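Long-range contact in nitrilotriacetate monooxygenase (Burkholderia pseudomallei, PDB 3SDO), which probably acts as a flavin-dependent monooxygenase of the NtaA/SnaA/DszA family, with a luciferase-like TIM-barrel fold: residues 41-54 / 401-413. Numbering follows the deposited sequence.
Sequences FYVDRARRAENAGI and TGFGLDDFVDHVL
Arg45 and Asp406 centre a salt-bridge network between two nearly parallel helices (axes 10° apart). The guanidinium meets the carboxylate end-on, with both terminal nitrogens on a single oxygen: Arg45 NH1 lies 3.1 Å from Asp406 OD1, on the oxygen's syn lone pair, while Arg45 NH2, 2.9 Å from the same OD1, comes from above the carboxylate plane. Arg45 NH2 also donates to Thr401 O (3.0 Å). Bends at chi2 (-69°) and chi3 (82°) fold the Arg45 chain back so that Asp44 OD2 takes NE and NH1 side-on; these in-plane partners together hold the guanidinium's rotation. One turn on, Arg48 pairs both oxygens of Asp410, NH1 to OD1 and NH2 to OD2 (2.9 Å), with Val409 CG2 over one guanidinium face; Arg48 NE adds a weak bond to Asp406 OD1. On the barrel side, Ala52 CB packs on Val409 CG1 (3.6 Å), and Ile54 CD1 touches Leu405 CD1 and Val409 CG1. Gly53, with positive phi, makes a Schellman motif after helix 39-51 and turns Ile54 inward. Thr401 OG1 is held by Gly18 O. The pair forms adjacent outer helices of the TIM barrel, Ile54 and Leu413 reaching strand 11-15 and Phe408 strand 393-396.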
loop_
_atom_site.group_PDB
_atom_site.type_symbol
_atom_site.label_atom_id
_atom_site.label_comp_id
_atom_site.label_asym_id
_atom_site.label_seq_id
_atom_site.Cartn_x
_atom_site.Cartn_y
_atom_site.Cartn_z
ATOM N N PHE A 41 -2.577 5.540 -15.811
ATOM C CA PHE A 41 -2.934 4.335 -16.576
ATOM C C PHE A 41 -3.732 3.336 -15.758
ATOM O O PHE A 41 -4.776 2.838 -16.242
ATOM C CB PHE A 41 -1.686 3.674 -17.133
ATOM C CG PHE A 41 -1.957 2.400 -17.890
ATOM C CD1 PHE A 41 -2.475 2.445 -19.170
ATOM C CD2 PHE A 41 -1.702 1.172 -17.311
ATOM C CE1 PHE A 41 -2.710 1.265 -19.887
ATOM C CE2 PHE A 41 -1.921 -0.003 -18.028
ATOM C CZ PHE A 41 -2.430 0.049 -19.302
ATOM N N TYR A 42 -3.285 3.028 -14.532
ATOM C CA TYR A 42 -4.069 2.159 -13.655
ATOM C C TYR A 42 -5.485 2.717 -13.365
ATOM O O TYR A 42 -6.440 1.950 -13.343
ATOM C CB TYR A 42 -3.362 1.857 -12.328
ATOM C CG TYR A 42 -2.166 0.933 -12.435
ATOM C CD1 TYR A 42 -0.918 1.440 -12.781
ATOM C CD2 TYR A 42 -2.264 -0.414 -12.162
ATOM C CE1 TYR A 42 0.181 0.636 -12.876
ATOM C CE2 TYR A 42 -1.147 -1.244 -12.259
ATOM C CZ TYR A 42 0.069 -0.702 -12.586
ATOM O OH TYR A 42 1.181 -1.500 -12.683
ATOM N N VAL A 43 -5.611 4.035 -13.188
ATOM C CA VAL A 43 -6.912 4.658 -12.968
ATOM C C VAL A 43 -7.833 4.469 -14.188
ATOM O O VAL A 43 -8.994 4.106 -14.059
ATOM C CB VAL A 43 -6.814 6.169 -12.649
ATOM C CG1 VAL A 43 -8.244 6.763 -12.511
ATOM C CG2 VAL A 43 -5.988 6.429 -11.362
ATOM N N ASP A 44 -7.298 4.722 -15.364
ATOM C CA ASP A 44 -8.049 4.543 -16.599
ATOM C C ASP A 44 -8.553 3.103 -16.775
ATOM O O ASP A 44 -9.748 2.882 -17.030
ATOM C CB ASP A 44 -7.190 4.965 -17.782
ATOM C CG ASP A 44 -7.841 4.671 -19.114
ATOM O OD1 ASP A 44 -8.425 5.592 -19.685
ATOM O OD2 ASP A 44 -7.786 3.524 -19.578
ATOM N N ARG A 45 -7.662 2.133 -16.567
ATOM C CA ARG A 45 -8.024 0.728 -16.665
ATOM C C ARG A 45 -8.996 0.285 -15.565
ATOM O O ARG A 45 -9.947 -0.436 -15.844
ATOM C CB ARG A 45 -6.788 -0.144 -16.677
ATOM C CG ARG A 45 -5.818 0.136 -17.828
ATOM C CD ARG A 45 -6.356 -0.258 -19.167
ATOM N NE ARG A 45 -7.247 0.746 -19.749
ATOM C CZ ARG A 45 -7.949 0.586 -20.864
ATOM N NH1 ARG A 45 -8.729 1.577 -21.302
ATOM N NH2 ARG A 45 -7.868 -0.543 -21.557
ATOM N N ALA A 46 -8.782 0.718 -14.324
ATOM C CA ALA A 46 -9.721 0.385 -13.247
ATOM C C ALA A 46 -11.112 0.942 -13.546
ATOM O O ALA A 46 -12.110 0.244 -13.348
ATOM C CB ALA A 46 -9.207 0.874 -11.862
ATOM N N ARG A 47 -11.173 2.177 -14.054
ATOM C CA ARG A 47 -12.464 2.810 -14.393
ATOM C C ARG A 47 -13.151 2.147 -15.574
ATOM O O ARG A 47 -14.352 1.949 -15.565
ATOM C CB ARG A 47 -12.288 4.306 -14.653
ATOM C CG ARG A 47 -12.055 5.074 -13.360
ATOM C CD ARG A 47 -11.778 6.517 -13.637
ATOM N NE ARG A 47 -11.810 7.338 -12.427
ATOM C CZ ARG A 47 -11.391 8.594 -12.387
ATOM N NH1 ARG A 47 -10.866 9.168 -13.482
ATOM N NH2 ARG A 47 -11.510 9.293 -11.268
ATOM N N ARG A 48 -12.361 1.769 -16.565
ATOM C CA ARG A 48 -12.852 1.030 -17.727
ATOM C C ARG A 48 -13.516 -0.266 -17.280
ATOM O O ARG A 48 -14.628 -0.590 -17.712
ATOM C CB ARG A 48 -11.682 0.725 -18.665
ATOM C CG ARG A 48 -12.064 0.324 -20.070
ATOM C CD ARG A 48 -12.552 1.516 -20.856
ATOM N NE ARG A 48 -12.487 1.294 -22.294
ATOM C CZ ARG A 48 -13.465 0.791 -23.043
ATOM N NH1 ARG A 48 -14.634 0.446 -22.524
ATOM N NH2 ARG A 48 -13.273 0.671 -24.337
ATOM N N ALA A 49 -12.837 -1.012 -16.413
ATOM C CA ALA A 49 -13.393 -2.251 -15.883
ATOM C C ALA A 49 -14.649 -2.000 -15.030
ATOM O O ALA A 49 -15.662 -2.681 -15.193
ATOM C CB ALA A 49 -12.325 -3.022 -15.074
ATOM N N GLU A 50 -14.575 -1.010 -14.148
ATOM C CA GLU A 50 -15.674 -0.687 -13.253
ATOM C C GLU A 50 -16.924 -0.297 -14.047
ATOM O O GLU A 50 -18.040 -0.711 -13.725
ATOM C CB GLU A 50 -15.283 0.458 -12.305
ATOM C CG GLU A 50 -16.396 0.892 -11.364
ATOM C CD GLU A 50 -15.937 1.950 -10.369
ATOM O OE1 GLU A 50 -15.658 3.097 -10.799
ATOM O OE2 GLU A 50 -15.834 1.629 -9.161
ATOM N N ASN A 51 -16.742 0.517 -15.074
ATOM C CA ASN A 51 -17.891 0.972 -15.846
ATOM C C ASN A 51 -18.586 -0.175 -16.620
ATOM O O ASN A 51 -19.754 -0.055 -16.978
ATOM C CB ASN A 51 -17.454 2.064 -16.814
ATOM C CG ASN A 51 -17.141 3.373 -16.120
ATOM O OD1 ASN A 51 -17.472 3.572 -14.943
ATOM N ND2 ASN A 51 -16.548 4.301 -16.873
ATOM N N ALA A 52 -17.862 -1.272 -16.856
ATOM C CA ALA A 52 -18.381 -2.457 -17.557
ATOM C C ALA A 52 -19.034 -3.474 -16.606
ATOM O O ALA A 52 -19.589 -4.496 -17.040
ATOM C CB ALA A 52 -17.219 -3.122 -18.327
ATOM N N GLY A 53 -18.947 -3.219 -15.309
ATOM C CA GLY A 53 -19.491 -4.140 -14.320
ATOM C C GLY A 53 -18.572 -5.266 -13.875
ATOM O O GLY A 53 -19.022 -6.230 -13.253
ATOM N N ILE A 54 -17.282 -5.142 -14.153
ATOM C CA ILE A 54 -16.302 -6.081 -13.627
ATOM C C ILE A 54 -16.227 -5.908 -12.099
ATOM O O ILE A 54 -16.195 -4.806 -11.582
ATOM C CB ILE A 54 -14.929 -5.929 -14.352
ATOM C CG1 ILE A 54 -15.074 -6.399 -15.791
ATOM C CG2 ILE A 54 -13.830 -6.739 -13.671
ATOM C CD1 ILE A 54 -13.823 -6.222 -16.672
ATOM N N THR A 401 -2.999 -4.864 -21.577
ATOM C CA THR A 401 -4.080 -4.288 -20.773
ATOM C C THR A 401 -4.884 -3.200 -21.527
ATOM O O THR A 401 -6.049 -2.943 -21.204
ATOM C CB THR A 401 -3.523 -3.675 -19.466
ATOM O OG1 THR A 401 -2.537 -4.553 -18.880
ATOM C CG2 THR A 401 -4.644 -3.424 -18.471
ATOM N N GLY A 402 -4.247 -2.564 -22.506
ATOM C CA GLY A 402 -4.898 -1.582 -23.385
ATOM C C GLY A 402 -5.977 -2.202 -24.256
ATOM O O GLY A 402 -7.133 -2.302 -23.852
ATOM N N PHE A 403 -5.621 -2.627 -25.461
ATOM C CA PHE A 403 -6.637 -3.149 -26.387
ATOM C C PHE A 403 -7.304 -4.400 -25.858
ATOM O O PHE A 403 -8.469 -4.628 -26.138
ATOM C CB PHE A 403 -6.078 -3.388 -27.790
ATOM C CG PHE A 403 -5.374 -4.699 -27.956
ATOM C CD1 PHE A 403 -6.083 -5.838 -28.264
ATOM C CD2 PHE A 403 -4.003 -4.786 -27.810
ATOM C CE1 PHE A 403 -5.438 -7.045 -28.437
ATOM C CE2 PHE A 403 -3.352 -5.990 -27.975
ATOM C CZ PHE A 403 -4.068 -7.126 -28.289
ATOM N N GLY A 404 -6.585 -5.202 -25.076
ATOM C CA GLY A 404 -7.175 -6.410 -24.499
ATOM C C GLY A 404 -8.435 -6.155 -23.689
ATOM O O GLY A 404 -9.472 -6.816 -23.889
ATOM N N LEU A 405 -8.356 -5.225 -22.738
ATOM C CA LEU A 405 -9.520 -4.920 -21.927
ATOM C C LEU A 405 -10.604 -4.203 -22.733
ATOM O O LEU A 405 -11.790 -4.494 -22.564
ATOM C CB LEU A 405 -9.130 -4.069 -20.719
ATOM C CG LEU A 405 -10.215 -3.743 -19.689
ATOM C CD1 LEU A 405 -10.744 -4.999 -19.000
ATOM C CD2 LEU A 405 -9.614 -2.787 -18.648
ATOM N N ASP A 406 -10.214 -3.248 -23.580
ATOM C CA ASP A 406 -11.179 -2.542 -24.418
ATOM C C ASP A 406 -12.011 -3.543 -25.229
ATOM O O ASP A 406 -13.241 -3.466 -25.239
ATOM C CB ASP A 406 -10.493 -1.588 -25.393
ATOM C CG ASP A 406 -9.810 -0.419 -24.704
ATOM O OD1 ASP A 406 -9.973 -0.230 -23.485
ATOM O OD2 ASP A 406 -9.114 0.324 -25.396
ATOM N N ASP A 407 -11.336 -4.465 -25.918
ATOM C CA ASP A 407 -12.036 -5.482 -26.724
ATOM C C ASP A 407 -12.976 -6.303 -25.877
ATOM O O ASP A 407 -14.118 -6.603 -26.284
ATOM C CB ASP A 407 -11.064 -6.455 -27.388
ATOM C CG ASP A 407 -10.298 -5.844 -28.556
ATOM O OD1 ASP A 407 -10.595 -4.706 -28.962
ATOM O OD2 ASP A 407 -9.358 -6.518 -29.045
ATOM N N PHE A 408 -12.490 -6.737 -24.716
ATOM C CA PHE A 408 -13.278 -7.621 -23.888
ATOM C C PHE A 408 -14.546 -6.916 -23.400
ATOM O O PHE A 408 -15.652 -7.457 -23.514
ATOM C CB PHE A 408 -12.460 -8.162 -22.712
ATOM C CG PHE A 408 -13.234 -9.079 -21.840
ATOM C CD1 PHE A 408 -13.896 -8.589 -20.724
ATOM C CD2 PHE A 408 -13.351 -10.426 -22.163
ATOM C CE1 PHE A 408 -14.652 -9.430 -19.927
ATOM C CE2 PHE A 408 -14.103 -11.262 -21.375
ATOM C CZ PHE A 408 -14.760 -10.760 -20.256
ATOM N N VAL A 409 -14.400 -5.705 -22.872
ATOM C CA VAL A 409 -15.563 -5.006 -22.311
ATOM C C VAL A 409 -16.526 -4.521 -23.389
ATOM O O VAL A 409 -17.732 -4.532 -23.179
ATOM C CB VAL A 409 -15.172 -3.827 -21.346
ATOM C CG1 VAL A 409 -14.368 -4.354 -20.163
ATOM C CG2 VAL A 409 -14.422 -2.738 -22.053
ATOM N N ASP A 410 -16.010 -4.109 -24.539
ATOM C CA ASP A 410 -16.870 -3.587 -25.593
ATOM C C ASP A 410 -17.548 -4.695 -26.409
ATOM O O ASP A 410 -18.660 -4.507 -26.901
ATOM C CB ASP A 410 -16.083 -2.640 -26.511
ATOM C CG ASP A 410 -15.713 -1.323 -25.827
ATOM O OD1 ASP A 410 -16.181 -1.026 -24.702
ATOM O OD2 ASP A 410 -14.941 -0.572 -26.420
ATOM N N HIS A 411 -16.903 -5.851 -26.531
ATOM C CA HIS A 411 -17.381 -6.882 -27.444
ATOM C C HIS A 411 -17.796 -8.192 -26.801
ATOM O O HIS A 411 -18.741 -8.795 -27.251
ATOM C CB HIS A 411 -16.367 -7.101 -28.553
ATOM C CG HIS A 411 -16.102 -5.857 -29.330
ATOM N ND1 HIS A 411 -14.912 -5.167 -29.243
ATOM C CD2 HIS A 411 -16.918 -5.109 -30.108
ATOM C CE1 HIS A 411 -14.985 -4.076 -29.987
ATOM N NE2 HIS A 411 -16.194 -4.016 -30.520
ATOM N N VAL A 412 -17.125 -8.634 -25.748
ATOM C CA VAL A 412 -17.501 -9.890 -25.125
ATOM C C VAL A 412 -18.624 -9.746 -24.094
ATOM O O VAL A 412 -19.620 -10.496 -24.148
ATOM C CB VAL A 412 -16.295 -10.622 -24.521
ATOM C CG1 VAL A 412 -16.750 -11.922 -23.937
ATOM C CG2 VAL A 412 -15.228 -10.863 -25.608
ATOM N N LEU A 413 -18.499 -8.784 -23.177
ATOM C CA LEU A 413 -19.497 -8.666 -22.116
ATOM C C LEU A 413 -20.927 -8.474 -22.635
ATOM O O LEU A 413 -21.841 -9.071 -22.097
ATOM C CB LEU A 413 -19.105 -7.588 -21.086
ATOM C CG LEU A 413 -17.876 -7.918 -20.210
ATOM C CD1 LEU A 413 -17.553 -6.787 -19.185
ATOM C CD2 LEU A 413 -18.058 -9.258 -19.477
#